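Local atomic coordinates of inositol monophosphatase family protein (Staphylococcus aureus subsp. aureus MSSA476, PDB entry 4I3Y), a protein that probably hydrolyses inositol monophosphates to inositol and phosphate in a magnesium-dependent reaction that lithium inhibits. Residues C20-Q25 against I111-F116; E70-A75 against A81-E86; H89-D94 against P121-V126; G189-D194 against A217-F222. One frame throughout, in Å; residues are numbered along the deposited sequence.

Contact 1. Residues C20-Q25 against I111-F116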
loop_
_atom_site.group_PDB
_atom_site.type_symbol
_atom_site.label_atom_id
_atom_site.label_comp_id
_atom_site.label_asym_id
_atom_site.label_seq_id
_atom_site.Cartn_x
_atom_site.Cartn_y
_atom_site.Cartn_z
ATOM N N CYS A 20 20.467 -3.588 -15.038
ATOM C CA CYS A 20 20.250 -2.561 -14.031
ATOM C C CYS A 20 20.391 -1.228 -14.663
ATOM O O CYS A 20 19.694 -0.288 -14.317
ATOM C CB CYS A 20 21.222 -2.626 -12.862
ATOM S SG CYS A 20 20.934 -3.974 -11.762
ATOM N N SER A 21 21.341 -1.113 -15.578
ATOM C CA SER A 21 21.592 0.163 -16.259
ATOM C C SER A 21 20.397 0.603 -17.193
ATOM O O SER A 21 19.940 1.787 -17.196
ATOM C CB SER A 21 22.950 0.042 -16.970
ATOM O OG SER A 21 23.159 1.215 -17.696
ATOM N N TRP A 22 19.837 -0.361 -17.936
ATOM C CA TRP A 22 18.672 -0.077 -18.782
ATOM C C TRP A 22 17.464 0.310 -17.891
ATOM O O TRP A 22 16.769 1.227 -18.209
ATOM C CB TRP A 22 18.318 -1.262 -19.695
ATOM C CG TRP A 22 17.091 -1.013 -20.538
ATOM C CD1 TRP A 22 17.051 -0.410 -21.760
ATOM C CD2 TRP A 22 15.721 -1.381 -20.231
ATOM N NE1 TRP A 22 15.774 -0.397 -22.249
ATOM C CE2 TRP A 22 14.926 -0.961 -21.336
ATOM C CE3 TRP A 22 15.095 -1.997 -19.131
ATOM C CZ2 TRP A 22 13.546 -1.120 -21.377
ATOM C CZ3 TRP A 22 13.703 -2.155 -19.168
ATOM C CH2 TRP A 22 12.944 -1.721 -20.308
ATOM N N LEU A 23 17.277 -0.394 -16.775
ATOM C CA LEU A 23 16.192 -0.111 -15.825
ATOM C C LEU A 23 16.314 1.261 -15.216
ATOM O O LEU A 23 15.376 2.064 -15.287
ATOM C CB LEU A 23 16.186 -1.151 -14.731
ATOM C CG LEU A 23 15.119 -2.213 -14.518
ATOM C CD1 LEU A 23 14.115 -2.458 -15.657
ATOM C CD2 LEU A 23 15.709 -3.491 -13.969
ATOM N N LYS A 24 17.488 1.561 -14.650
ATOM C CA LYS A 24 17.711 2.879 -14.089
ATOM C C LYS A 24 17.598 4.005 -15.112
ATOM O O LYS A 24 17.157 5.105 -14.779
ATOM C CB LYS A 24 19.028 2.953 -13.281
ATOM C CG LYS A 24 19.037 2.087 -12.015
ATOM C CD LYS A 24 17.957 2.443 -10.969
ATOM C CE LYS A 24 17.868 3.916 -10.497
ATOM N NZ LYS A 24 16.602 4.100 -9.656
ATOM N N GLN A 25 17.922 3.762 -16.368
ATOM C CA GLN A 25 17.730 4.854 -17.355
ATOM C C GLN A 25 16.285 4.970 -17.926
ATOM O O GLN A 25 15.952 5.889 -18.681
ATOM C CB GLN A 25 18.742 4.700 -18.464
ATOM C CG GLN A 25 18.513 3.492 -19.336
ATOM C CD GLN A 25 17.516 3.800 -20.444
ATOM O OE1 GLN A 25 17.521 4.925 -20.986
ATOM N NE2 GLN A 25 16.619 2.812 -20.771
ATOM N N ILE A 111 8.037 -2.730 -12.655
ATOM C CA ILE A 111 8.404 -3.385 -13.893
ATOM C C ILE A 111 9.002 -4.730 -13.458
ATOM O O ILE A 111 9.844 -4.759 -12.551
ATOM C CB ILE A 111 9.459 -2.565 -14.651
ATOM C CG1 ILE A 111 8.944 -1.189 -14.987
ATOM C CG2 ILE A 111 9.932 -3.264 -15.942
ATOM C CD1 ILE A 111 10.031 -0.319 -15.623
ATOM N N ILE A 112 8.547 -5.825 -14.071
ATOM C CA ILE A 112 9.058 -7.149 -13.755
ATOM C C ILE A 112 9.921 -7.770 -14.894
ATOM O O ILE A 112 9.479 -7.905 -16.078
ATOM C CB ILE A 112 7.935 -8.138 -13.331
ATOM C CG1 ILE A 112 7.141 -7.504 -12.174
ATOM C CG2 ILE A 112 8.516 -9.523 -12.943
ATOM C CD1 ILE A 112 5.956 -8.320 -11.648
ATOM N N LEU A 113 11.119 -8.208 -14.523
ATOM C CA LEU A 113 11.986 -8.918 -15.519
ATOM C C LEU A 113 12.571 -10.156 -14.940
ATOM O O LEU A 113 12.990 -10.144 -13.776
ATOM C CB LEU A 113 13.178 -8.042 -15.945
ATOM C CG LEU A 113 12.900 -7.086 -17.076
ATOM C CD1 LEU A 113 14.025 -6.037 -17.176
ATOM C CD2 LEU A 113 12.661 -7.806 -18.422
ATOM N N ALA A 114 12.657 -11.228 -15.739
ATOM C CA ALA A 114 13.263 -12.455 -15.258
ATOM C C ALA A 114 13.904 -13.193 -16.454
ATOM O O ALA A 114 13.287 -13.311 -17.541
ATOM C CB ALA A 114 12.236 -13.351 -14.558
ATOM N N TYR A 115 15.151 -13.632 -16.220
ATOM C CA TYR A 115 15.943 -14.360 -17.190
ATOM C C TYR A 115 16.124 -15.835 -16.748
ATOM O O TYR A 115 16.588 -16.153 -15.627
ATOM C CB TYR A 115 17.303 -13.678 -17.361
ATOM C CG TYR A 115 18.350 -14.488 -18.102
ATOM C CD1 TYR A 115 18.164 -14.840 -19.450
ATOM C CD2 TYR A 115 19.560 -14.888 -17.455
ATOM C CE1 TYR A 115 19.152 -15.569 -20.159
ATOM C CE2 TYR A 115 20.562 -15.624 -18.139
ATOM C CZ TYR A 115 20.369 -15.954 -19.488
ATOM O OH TYR A 115 21.327 -16.704 -20.172
ATOM N N PHE A 116 15.840 -16.712 -17.683
ATOM C CA PHE A 116 15.861 -18.134 -17.444
ATOM C C PHE A 116 16.837 -18.724 -18.456
ATOM O O PHE A 116 16.741 -18.443 -19.662
ATOM C CB PHE A 116 14.458 -18.763 -17.688
ATOM C CG PHE A 116 13.437 -18.332 -16.687
ATOM C CD1 PHE A 116 13.215 -19.093 -15.536
ATOM C CD2 PHE A 116 12.756 -17.140 -16.859
ATOM C CE1 PHE A 116 12.305 -18.687 -14.584
ATOM C CE2 PHE A 116 11.831 -16.727 -15.901
ATOM C CZ PHE A 116 11.609 -17.488 -14.769
#

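Contact 2. Residues E70-A75 against A81-E86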
loop_
_atom_site.group_PDB
_atom_site.type_symbol
_atom_site.label_atom_id
_atom_site.label_comp_id
_atom_site.label_asym_id
_atom_site.label_seq_id
_atom_site.Cartn_x
_atom_site.Cartn_y
_atom_site.Cartn_z
ATOM N N GLU A 70 20.114 -13.490 -29.663
ATOM C CA GLU A 70 19.630 -14.888 -29.584
ATOM C C GLU A 70 18.500 -14.995 -28.581
ATOM O O GLU A 70 17.745 -15.966 -28.593
ATOM C CB GLU A 70 20.718 -15.864 -29.073
ATOM C CG GLU A 70 22.005 -15.893 -29.857
ATOM C CD GLU A 70 21.736 -16.005 -31.340
ATOM O OE1 GLU A 70 21.921 -14.988 -32.051
ATOM O OE2 GLU A 70 21.306 -17.097 -31.784
ATOM N N HIS A 71 18.447 -14.053 -27.649
ATOM C CA HIS A 71 17.589 -14.223 -26.461
ATOM C C HIS A 71 16.107 -14.076 -26.861
ATOM O O HIS A 71 15.779 -13.271 -27.701
ATOM C CB HIS A 71 18.023 -13.269 -25.329
ATOM C CG HIS A 71 19.310 -13.663 -24.682
ATOM N ND1 HIS A 71 19.561 -13.497 -23.334
ATOM C CD2 HIS A 71 20.422 -14.236 -25.200
ATOM C CE1 HIS A 71 20.756 -13.975 -23.045
ATOM N NE2 HIS A 71 21.306 -14.420 -24.160
ATOM N N GLN A 72 15.224 -14.886 -26.298
ATOM C CA GLN A 72 13.801 -14.706 -26.633
ATOM C C GLN A 72 12.969 -13.956 -25.510
ATOM O O GLN A 72 13.349 -13.998 -24.351
ATOM C CB GLN A 72 13.210 -16.047 -27.001
ATOM C CG GLN A 72 13.284 -16.300 -28.507
ATOM C CD GLN A 72 12.371 -17.458 -28.885
ATOM O OE1 GLN A 72 12.584 -18.584 -28.411
ATOM N NE2 GLN A 72 11.294 -17.175 -29.677
ATOM N N LEU A 73 11.877 -13.291 -25.887
ATOM C CA LEU A 73 11.045 -12.508 -24.959
ATOM C C LEU A 73 9.598 -13.042 -24.822
ATOM O O LEU A 73 8.817 -13.081 -25.816
ATOM C CB LEU A 73 11.049 -11.015 -25.350
ATOM C CG LEU A 73 10.174 -10.065 -24.524
ATOM C CD1 LEU A 73 10.733 -9.991 -23.086
ATOM C CD2 LEU A 73 10.181 -8.707 -25.137
ATOM N N LEU A 74 9.259 -13.493 -23.622
ATOM C CA LEU A 74 7.848 -13.751 -23.285
ATOM C C LEU A 74 7.297 -12.534 -22.514
ATOM O O LEU A 74 7.776 -12.254 -21.425
ATOM C CB LEU A 74 7.747 -15.037 -22.461
ATOM C CG LEU A 74 6.412 -15.515 -21.806
ATOM C CD1 LEU A 74 5.289 -15.315 -22.744
ATOM C CD2 LEU A 74 6.472 -16.971 -21.403
ATOM N N ALA A 75 6.333 -11.790 -23.069
ATOM C CA ALA A 75 5.914 -10.534 -22.429
ATOM C C ALA A 75 4.432 -10.249 -22.574
ATOM O O ALA A 75 3.777 -10.623 -23.607
ATOM C CB ALA A 75 6.716 -9.348 -22.955
ATOM N N ALA A 81 3.132 -16.706 -29.046
ATOM C CA ALA A 81 2.841 -18.008 -29.716
ATOM C C ALA A 81 4.113 -18.758 -30.048
ATOM O O ALA A 81 4.168 -19.948 -29.837
ATOM C CB ALA A 81 1.956 -17.839 -30.971
ATOM N N MET A 82 5.123 -18.030 -30.523
ATOM C CA MET A 82 6.479 -18.534 -30.815
ATOM C C MET A 82 7.365 -19.060 -29.650
ATOM O O MET A 82 8.464 -19.538 -29.903
ATOM C CB MET A 82 7.254 -17.452 -31.596
ATOM C CG MET A 82 7.915 -16.350 -30.746
ATOM S SD MET A 82 6.850 -15.162 -29.846
ATOM C CE MET A 82 8.033 -13.796 -29.723
ATOM N N ILE A 83 6.907 -18.975 -28.395
ATOM C CA ILE A 83 7.727 -19.374 -27.230
ATOM C C ILE A 83 7.484 -20.835 -26.853
ATOM O O ILE A 83 6.344 -21.230 -26.596
ATOM C CB ILE A 83 7.460 -18.508 -25.954
ATOM C CG1 ILE A 83 7.598 -16.996 -26.241
ATOM C CG2 ILE A 83 8.321 -18.999 -24.785
ATOM C CD1 ILE A 83 8.992 -16.580 -26.672
ATOM N N THR A 84 8.546 -21.629 -26.786
ATOM C CA THR A 84 8.403 -23.074 -26.528
ATOM C C THR A 84 9.051 -23.571 -25.237
ATOM O O THR A 84 9.670 -22.807 -24.489
ATOM C CB THR A 84 8.969 -23.921 -27.692
ATOM O OG1 THR A 84 10.270 -23.431 -28.049
ATOM C CG2 THR A 84 8.020 -23.896 -28.888
ATOM N N ASN A 85 8.868 -24.877 -25.025
ATOM C CA ASN A 85 9.456 -25.678 -23.953
ATOM C C ASN A 85 10.994 -25.654 -23.920
ATOM O O ASN A 85 11.593 -25.746 -22.855
ATOM C CB ASN A 85 8.962 -27.140 -24.102
ATOM N N GLU A 86 11.625 -25.571 -25.089
ATOM C CA GLU A 86 13.071 -25.775 -25.205
ATOM C C GLU A 86 13.711 -24.484 -25.698
ATOM O O GLU A 86 14.227 -24.417 -26.801
ATOM C CB GLU A 86 13.381 -26.956 -26.149
#

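Contact 3. Residues H89-D94 against P121-V126. With MG (magnesium ion), chain D.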
loop_
_atom_site.group_PDB
_atom_site.type_symbol
_atom_site.label_atom_id
_atom_site.label_comp_id
_atom_site.label_asym_id
_atom_site.label_seq_id
_atom_site.Cartn_x
_atom_site.Cartn_y
_atom_site.Cartn_z
ATOM N N HIS A 89 17.789 -19.257 -23.865
ATOM C CA HIS A 89 17.875 -17.916 -23.240
ATOM C C HIS A 89 16.521 -17.236 -23.298
ATOM O O HIS A 89 16.088 -16.792 -24.346
ATOM C CB HIS A 89 18.953 -17.057 -23.938
ATOM C CG HIS A 89 20.317 -17.671 -23.885
ATOM N ND1 HIS A 89 21.030 -17.797 -22.709
ATOM C CD2 HIS A 89 21.081 -18.232 -24.853
ATOM C CE1 HIS A 89 22.192 -18.377 -22.959
ATOM N NE2 HIS A 89 22.250 -18.645 -24.252
ATOM N N LEU A 90 15.850 -17.144 -22.155
ATOM C CA LEU A 90 14.511 -16.570 -22.168
ATOM C C LEU A 90 14.324 -15.489 -21.112
ATOM O O LEU A 90 14.621 -15.714 -19.926
ATOM C CB LEU A 90 13.509 -17.652 -21.849
ATOM C CG LEU A 90 12.070 -17.105 -21.784
ATOM C CD1 LEU A 90 11.501 -16.523 -23.056
ATOM C CD2 LEU A 90 11.185 -18.191 -21.213
ATOM N N TRP A 91 13.820 -14.355 -21.564
ATOM C CA TRP A 91 13.406 -13.247 -20.706
ATOM C C TRP A 91 11.874 -13.222 -20.562
ATOM O O TRP A 91 11.160 -13.237 -21.559
ATOM C CB TRP A 91 13.888 -11.908 -21.294
ATOM C CG TRP A 91 15.404 -11.819 -21.178
ATOM C CD1 TRP A 91 16.327 -12.341 -22.060
ATOM C CD2 TRP A 91 16.165 -11.273 -20.079
ATOM N NE1 TRP A 91 17.634 -12.112 -21.595
ATOM C CE2 TRP A 91 17.561 -11.453 -20.394
ATOM C CE3 TRP A 91 15.815 -10.616 -18.897
ATOM C CZ2 TRP A 91 18.606 -10.997 -19.552
ATOM C CZ3 TRP A 91 16.835 -10.164 -18.050
ATOM C CH2 TRP A 91 18.234 -10.374 -18.380
ATOM N N ILE A 92 11.374 -13.155 -19.324
ATOM C CA ILE A 92 9.939 -12.920 -19.178
ATOM C C ILE A 92 9.746 -11.498 -18.652
ATOM O O ILE A 92 10.462 -11.059 -17.724
ATOM C CB ILE A 92 9.295 -13.938 -18.265
ATOM C CG1 ILE A 92 9.536 -15.345 -18.825
ATOM C CG2 ILE A 92 7.801 -13.587 -18.085
ATOM C CD1 ILE A 92 8.765 -16.447 -18.094
ATOM N N MET A 93 8.863 -10.728 -19.295
ATOM C CA MET A 93 8.680 -9.324 -18.865
ATOM C C MET A 93 7.243 -8.906 -18.626
ATOM O O MET A 93 6.391 -9.064 -19.506
ATOM C CB MET A 93 9.261 -8.334 -19.874
ATOM C CG MET A 93 9.125 -6.858 -19.485
ATOM S SD MET A 93 9.696 -5.749 -20.808
ATOM C CE MET A 93 10.435 -4.473 -19.813
ATOM N N ASP A 94 7.012 -8.267 -17.474
ATOM C CA ASP A 94 5.776 -7.495 -17.277
ATOM C C ASP A 94 6.158 -5.999 -17.336
ATOM O O ASP A 94 6.804 -5.504 -16.390
ATOM C CB ASP A 94 5.185 -7.812 -15.919
ATOM C CG ASP A 94 3.758 -7.358 -15.814
ATOM O OD1 ASP A 94 3.374 -6.410 -16.538
ATOM O OD2 ASP A 94 3.043 -8.028 -15.069
ATOM N N PRO A 121 15.997 -20.164 -13.431
ATOM C CA PRO A 121 16.033 -18.713 -13.086
ATOM C C PRO A 121 17.493 -18.344 -12.730
ATOM O O PRO A 121 18.066 -18.966 -11.821
ATOM C CB PRO A 121 15.197 -18.632 -11.776
ATOM C CG PRO A 121 14.401 -19.864 -11.726
ATOM C CD PRO A 121 15.216 -20.951 -12.456
ATOM N N MET A 122 18.046 -17.365 -13.438
ATOM C CA MET A 122 19.386 -16.841 -13.220
ATOM C C MET A 122 19.393 -15.364 -12.729
ATOM O O MET A 122 20.210 -15.019 -11.861
ATOM C CB MET A 122 20.231 -16.949 -14.508
ATOM C CG MET A 122 20.461 -18.378 -15.009
ATOM S SD MET A 122 21.243 -19.392 -13.743
ATOM C CE MET A 122 21.429 -20.976 -14.543
ATOM N N LEU A 123 18.551 -14.520 -13.336
ATOM C CA LEU A 123 18.438 -13.062 -12.976
ATOM C C LEU A 123 16.949 -12.688 -12.852
ATOM O O LEU A 123 16.121 -13.120 -13.655
ATOM C CB LEU A 123 19.086 -12.147 -14.005
ATOM C CG LEU A 123 20.574 -12.300 -14.311
ATOM C CD1 LEU A 123 20.931 -11.436 -15.542
ATOM C CD2 LEU A 123 21.470 -11.965 -13.120
ATOM N N SER A 124 16.625 -11.928 -11.819
ATOM C CA SER A 124 15.240 -11.423 -11.599
ATOM C C SER A 124 15.213 -9.989 -11.148
ATOM O O SER A 124 16.100 -9.573 -10.423
ATOM C CB SER A 124 14.521 -12.279 -10.567
ATOM O OG SER A 124 14.427 -13.600 -11.067
ATOM N N TYR A 125 14.187 -9.247 -11.562
ATOM C CA TYR A 125 14.109 -7.843 -11.291
ATOM C C TYR A 125 12.663 -7.446 -11.037
ATOM O O TYR A 125 11.786 -7.807 -11.849
ATOM C CB TYR A 125 14.603 -7.011 -12.520
ATOM C CG TYR A 125 16.039 -7.326 -12.866
ATOM C CD1 TYR A 125 17.094 -6.721 -12.165
ATOM C CD2 TYR A 125 16.337 -8.307 -13.806
ATOM C CE1 TYR A 125 18.418 -7.065 -12.436
ATOM C CE2 TYR A 125 17.625 -8.706 -14.052
ATOM C CZ TYR A 125 18.663 -8.052 -13.394
ATOM O OH TYR A 125 19.913 -8.411 -13.705
ATOM N N VAL A 126 12.457 -6.668 -9.949
ATOM C CA VAL A 126 11.202 -5.973 -9.654
ATOM C C VAL A 126 11.523 -4.513 -9.366
ATOM O O VAL A 126 12.092 -4.168 -8.311
ATOM C CB VAL A 126 10.392 -6.580 -8.496
ATOM C CG1 VAL A 126 9.079 -5.785 -8.339
ATOM C CG2 VAL A 126 10.076 -8.064 -8.761
HETATM MG MG MG D . 1.540 -5.746 -16.745
HETATM O O HOH W 1 1.923 -4.589 -18.668
#

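Contact 4. Residues G189-D194 against A217-F222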
loop_
_atom_site.group_PDB
_atom_site.type_symbol
_atom_site.label_atom_id
_atom_site.label_comp_id
_atom_site.label_asym_id
_atom_site.label_seq_id
_atom_site.Cartn_x
_atom_site.Cartn_y
_atom_site.Cartn_z
ATOM N N GLY A 189 -1.718 -4.219 -4.456
ATOM C CA GLY A 189 -2.386 -4.327 -5.734
ATOM C C GLY A 189 -1.517 -4.474 -6.980
ATOM O O GLY A 189 -2.024 -4.417 -8.125
ATOM N N ALA A 190 -0.211 -4.644 -6.774
ATOM C CA ALA A 190 0.680 -5.105 -7.825
ATOM C C ALA A 190 1.300 -6.425 -7.387
ATOM O O ALA A 190 1.962 -6.475 -6.387
ATOM C CB ALA A 190 1.772 -4.034 -8.090
ATOM N N CYS A 191 1.134 -7.499 -8.154
ATOM C CA CYS A 191 1.667 -8.816 -7.759
ATOM C C CYS A 191 3.139 -8.751 -7.342
ATOM O O CYS A 191 3.530 -9.317 -6.335
ATOM C CB CYS A 191 1.517 -9.840 -8.888
ATOM S SG CYS A 191 1.959 -11.521 -8.395
ATOM N N GLY A 192 3.966 -8.103 -8.160
ATOM C CA GLY A 192 5.366 -8.008 -7.811
ATOM C C GLY A 192 5.646 -7.256 -6.549
ATOM O O GLY A 192 6.596 -7.554 -5.871
ATOM N N LEU A 193 4.847 -6.238 -6.230
ATOM C CA LEU A 193 5.087 -5.483 -5.009
ATOM C C LEU A 193 4.566 -6.203 -3.766
ATOM O O LEU A 193 5.223 -6.220 -2.674
ATOM C CB LEU A 193 4.403 -4.091 -5.117
ATOM C CG LEU A 193 5.149 -3.205 -6.162
ATOM C CD1 LEU A 193 4.486 -1.830 -6.132
ATOM C CD2 LEU A 193 6.677 -3.074 -5.978
ATOM N N ASP A 194 3.357 -6.752 -3.879
ATOM C CA ASP A 194 2.835 -7.522 -2.768
ATOM C C ASP A 194 3.800 -8.717 -2.556
ATOM O O ASP A 194 4.004 -9.156 -1.396
ATOM C CB ASP A 194 1.416 -8.068 -3.074
ATOM C CG ASP A 194 0.312 -7.016 -2.962
ATOM O OD1 ASP A 194 -0.145 -6.685 -1.809
ATOM O OD2 ASP A 194 -0.163 -6.590 -4.069
ATOM N N ALA A 217 7.130 -13.890 -12.725
ATOM C CA ALA A 217 8.342 -14.475 -13.327
ATOM C C ALA A 217 9.594 -14.222 -12.481
ATOM O O ALA A 217 10.412 -15.117 -12.322
ATOM C CB ALA A 217 8.529 -13.940 -14.754
ATOM N N ALA A 218 9.732 -13.028 -11.911
ATOM C CA ALA A 218 10.928 -12.695 -11.122
ATOM C C ALA A 218 10.957 -13.373 -9.755
ATOM O O ALA A 218 12.038 -13.614 -9.185
ATOM C CB ALA A 218 10.974 -11.183 -10.914
ATOM N N GLN A 219 9.763 -13.626 -9.217
ATOM C CA GLN A 219 9.607 -14.084 -7.869
ATOM C C GLN A 219 10.240 -15.469 -7.597
ATOM O O GLN A 219 10.676 -15.739 -6.445
ATOM C CB GLN A 219 8.121 -14.094 -7.480
ATOM C CG GLN A 219 7.489 -12.713 -7.304
ATOM C CD GLN A 219 6.865 -12.168 -8.569
ATOM O OE1 GLN A 219 7.510 -12.135 -9.646
ATOM N NE2 GLN A 219 5.641 -11.633 -8.448
ATOM N N PHE A 220 10.292 -16.346 -8.621
ATOM C CA PHE A 220 10.949 -17.667 -8.443
ATOM C C PHE A 220 12.308 -17.536 -7.836
ATOM O O PHE A 220 12.624 -18.222 -6.878
ATOM C CB PHE A 220 11.121 -18.427 -9.767
ATOM C CG PHE A 220 9.817 -18.938 -10.366
ATOM C CD1 PHE A 220 9.278 -20.152 -9.959
ATOM C CD2 PHE A 220 9.151 -18.206 -11.372
ATOM C CE1 PHE A 220 8.082 -20.602 -10.532
ATOM C CE2 PHE A 220 7.975 -18.648 -11.920
ATOM C CZ PHE A 220 7.422 -19.849 -11.479
ATOM N N LEU A 221 13.160 -16.687 -8.410
ATOM C CA LEU A 221 14.541 -16.651 -7.897
ATOM C C LEU A 221 14.607 -15.973 -6.533
ATOM O O LEU A 221 15.412 -16.383 -5.651
ATOM C CB LEU A 221 15.464 -15.979 -8.940
ATOM C CG LEU A 221 16.925 -15.899 -8.588
ATOM C CD1 LEU A 221 17.431 -17.302 -8.380
ATOM C CD2 LEU A 221 17.714 -15.193 -9.711
ATOM N N PHE A 222 13.736 -14.952 -6.313
ATOM C CA PHE A 222 13.644 -14.362 -4.978
ATOM C C PHE A 222 13.290 -15.422 -3.943
ATOM O O PHE A 222 13.854 -15.420 -2.853
ATOM C CB PHE A 222 12.673 -13.174 -4.944
ATOM C CG PHE A 222 13.216 -11.906 -5.595
ATOM C CD1 PHE A 222 13.999 -11.004 -4.863
ATOM C CD2 PHE A 222 12.912 -11.592 -6.909
ATOM C CE1 PHE A 222 14.518 -9.857 -5.467
ATOM C CE2 PHE A 222 13.414 -10.440 -7.521
ATOM C CZ PHE A 222 14.194 -9.559 -6.796
#

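Contact 1. Residues C20-Q25 against I111-F116
L23 turns CG to an unusual chi1 of -111° and L113 keeps its CG beside the backbone N (chi1 -86°), torsions that place the two CD1 methyls side by side between helix 20-25 and strand 111-116, the two leucines lying alongside with their chains running opposite ways. These methyls make the closest touch across the contact, L23 CD1 to L113 CD1 at 3.9 Å. The same L23 methyl reaches back to the branch methyl of the neighbouring inward residue, with L23 CD1 4.3 Å from I111 CG2. W22 adds a third apolar touch: its CG stands anti to the backbone N (chi1 178°), which carries the indole past the helix flank until W22 CZ3 lies 4.4 Å from L113 CD1, the methyl approaching the ring obliquely. I111 and L113 both point their CB toward the helix, while I112 between them points away. No hydrogen bond crosses, and at an axis separation of 11.5 Å the bridge consists of side-chain ends alone. The helix and strand segments run nearly antiparallel, at 169°. Within the helix segment, Q25 NE2 donates to W22 O at 3.0 Å, in the carbonyl plane and on a lone pair. This is helix-on-sheet packing of the alpha/beta layers of the inositol monophosphatase fold: helix 12-35 lies over the large mixed sheet, in which strand 110-117 sits between strands 89-97 and 120-128. Helix 51-67 packs beside it on the same apolar layer, its F60 meeting the W22 ring edge-to-face and its I56 touching both W22 and I111.

Contact 2. Residues E70-A75 against A81-E86
Q72 and I83 reach past one another, each toward the other's backbone. Beyond CG the Q72 chain is extended (chi2 -165°), which carries its amide over the 81-86 loop; there Q72 NE2 lies 3.6 Å from M82 CG and 3.8 Å from I83 CD1, packing contacts without a hydrogen bond. I83 sets CG1 beside its backbone N and turns at chi2 (-63°), which brings CD1 to the strand backbone, where I83 CD1 rests 3.6 Å from L73 O. Further back on the same side chain, I83 CG1 meets L74 CB at 4.3 Å. M82 holds CG between its backbone N and carbonyl carbon (chi1 83°) and folds at chi2, so that its thioether doubles back toward the strand and M82 CE comes within 4.0 Å of L73 O. The segments belong to the connection between two neighbouring parallel strands: strand 72-75 is the outermost strand of the large mixed sheet within this chain, and the chain leaves it, loops through 81-86 and returns as strand 89-97. I83 and M82 thus cover part of this end strand. L73 O, touched by I83 CD1 and M82 CE, also accepts a hydrogen bond from K78 NZ of the same connection. Both leucines touch strand 89-97, L73 at W91 and M93 and L74 at L90 and I92; L73, pointing away from the loop, also packs on F60, Q61 and L64 of helix 51-67.

Contact 3. Residues H89-D94 against P121-V126
Strands 89-94 and 121-126 are two places apart in one sheet: W91 and L123 have the nearest CA atoms, 9.2 Å apart, and no backbone bond joins the segments. Strand 110-117 runs between them, antiparallel to each, so the two run parallel to one another; it bonds A114 to I92 and L113 to Y125. The second segment carries a classic beta bulge, M122 and L123 both facing Y115 of that middle strand. The contact is therefore made by large side chains reaching over the intervening strand. W91 places its CG beside the backbone N (chi1 -70°), its ring stacks on Y115 of the strand between, and the six-membered part of the indole leans across to the far strand, where W91 CH2 lies 4.1 Å from L123 CD1. That methyl approaches the indole obliquely. Y125 meets the edge of the same ring, near its plane, with W91 CZ3 and Y125 CE2 4.3 Å apart. This face of the large mixed sheet of the inositol monophosphatase fold is covered by helix 12-35, whose I15 touches L123 and whose I19 touches W91 and Y125. W91 NE1 bonds to H71 ND1, and Y125 OH to D16 OD1. The last residue of 89-94, D94, belongs to the metal site. It turns CG anti to its N (chi1 -164°) and binds magnesium through OD1 at 2.0 Å, joined by E76 OE2, I96 O and a water 2.3 Å from the metal.

Contact 4. Residues G189-D194 against A217-F222
Between C191, G192 and Q219 themselves the contact is van der Waals packing. The amide of Q219 lies against the start of helix 191-200, with Q219 NE2 3.7 Å from C191 SG and equally 3.7 Å from G192 CA. Two torsions put it there: CG stands beside the backbone N, and the chain then bends sharply at CB-CG (chi2 91°). C191 contributes its SG by holding it anti to the backbone N (chi1 -173°), while G192 offers bare backbone.

No hydrogen bond joins the two segments, but Q219 NE2 is bonded to S195 OG, further along helix 191-200, as well as to D215 O behind it. Within 189-194, G189 N donates to D194 OD2 at 2.9 Å, on the syn side and 17° out of the carboxylate plane. D194 N returns to A190 O at 2.9 Å, so the turn leading into the helix is tied from both directions. D194 OD1 takes V188 N and S164 OG, giving the buried carboxylate several donors.

At the start of helix 191-200, with A190 at the N-cap, G192 N bonds to D97 OD2. C191 N is hydrogen-bonded to a glycerol, probably from the crystallisation liquor, which may mark a pocket near the magnesium. With NE2 gripped by D215 O and S195 OG, the Q219 amide is probably held in one rotation, which sets its nitrogen against C191 SG and G192 CA.

From the N terminus, helix 12-35 opens contact 1, whose loop closes only when strand 110-117 arrives. Contact 2 is nested inside that loop, a short closure between strand 72-75 and the connection to strand 89-97. Contact 3 begins within the loop of contact 1 and ends beyond it, on strand 120-128, so the two cross. Contact 4 follows in series, joining helices 191-200 and 219-225. Contacts 1, 2 and 3 share the large mixed sheet, covered on one face by helices 12-35 and 51-67; A217 and A218 of contact 4 pack on its other face, against strands 89-97, 110-117 and 120-128.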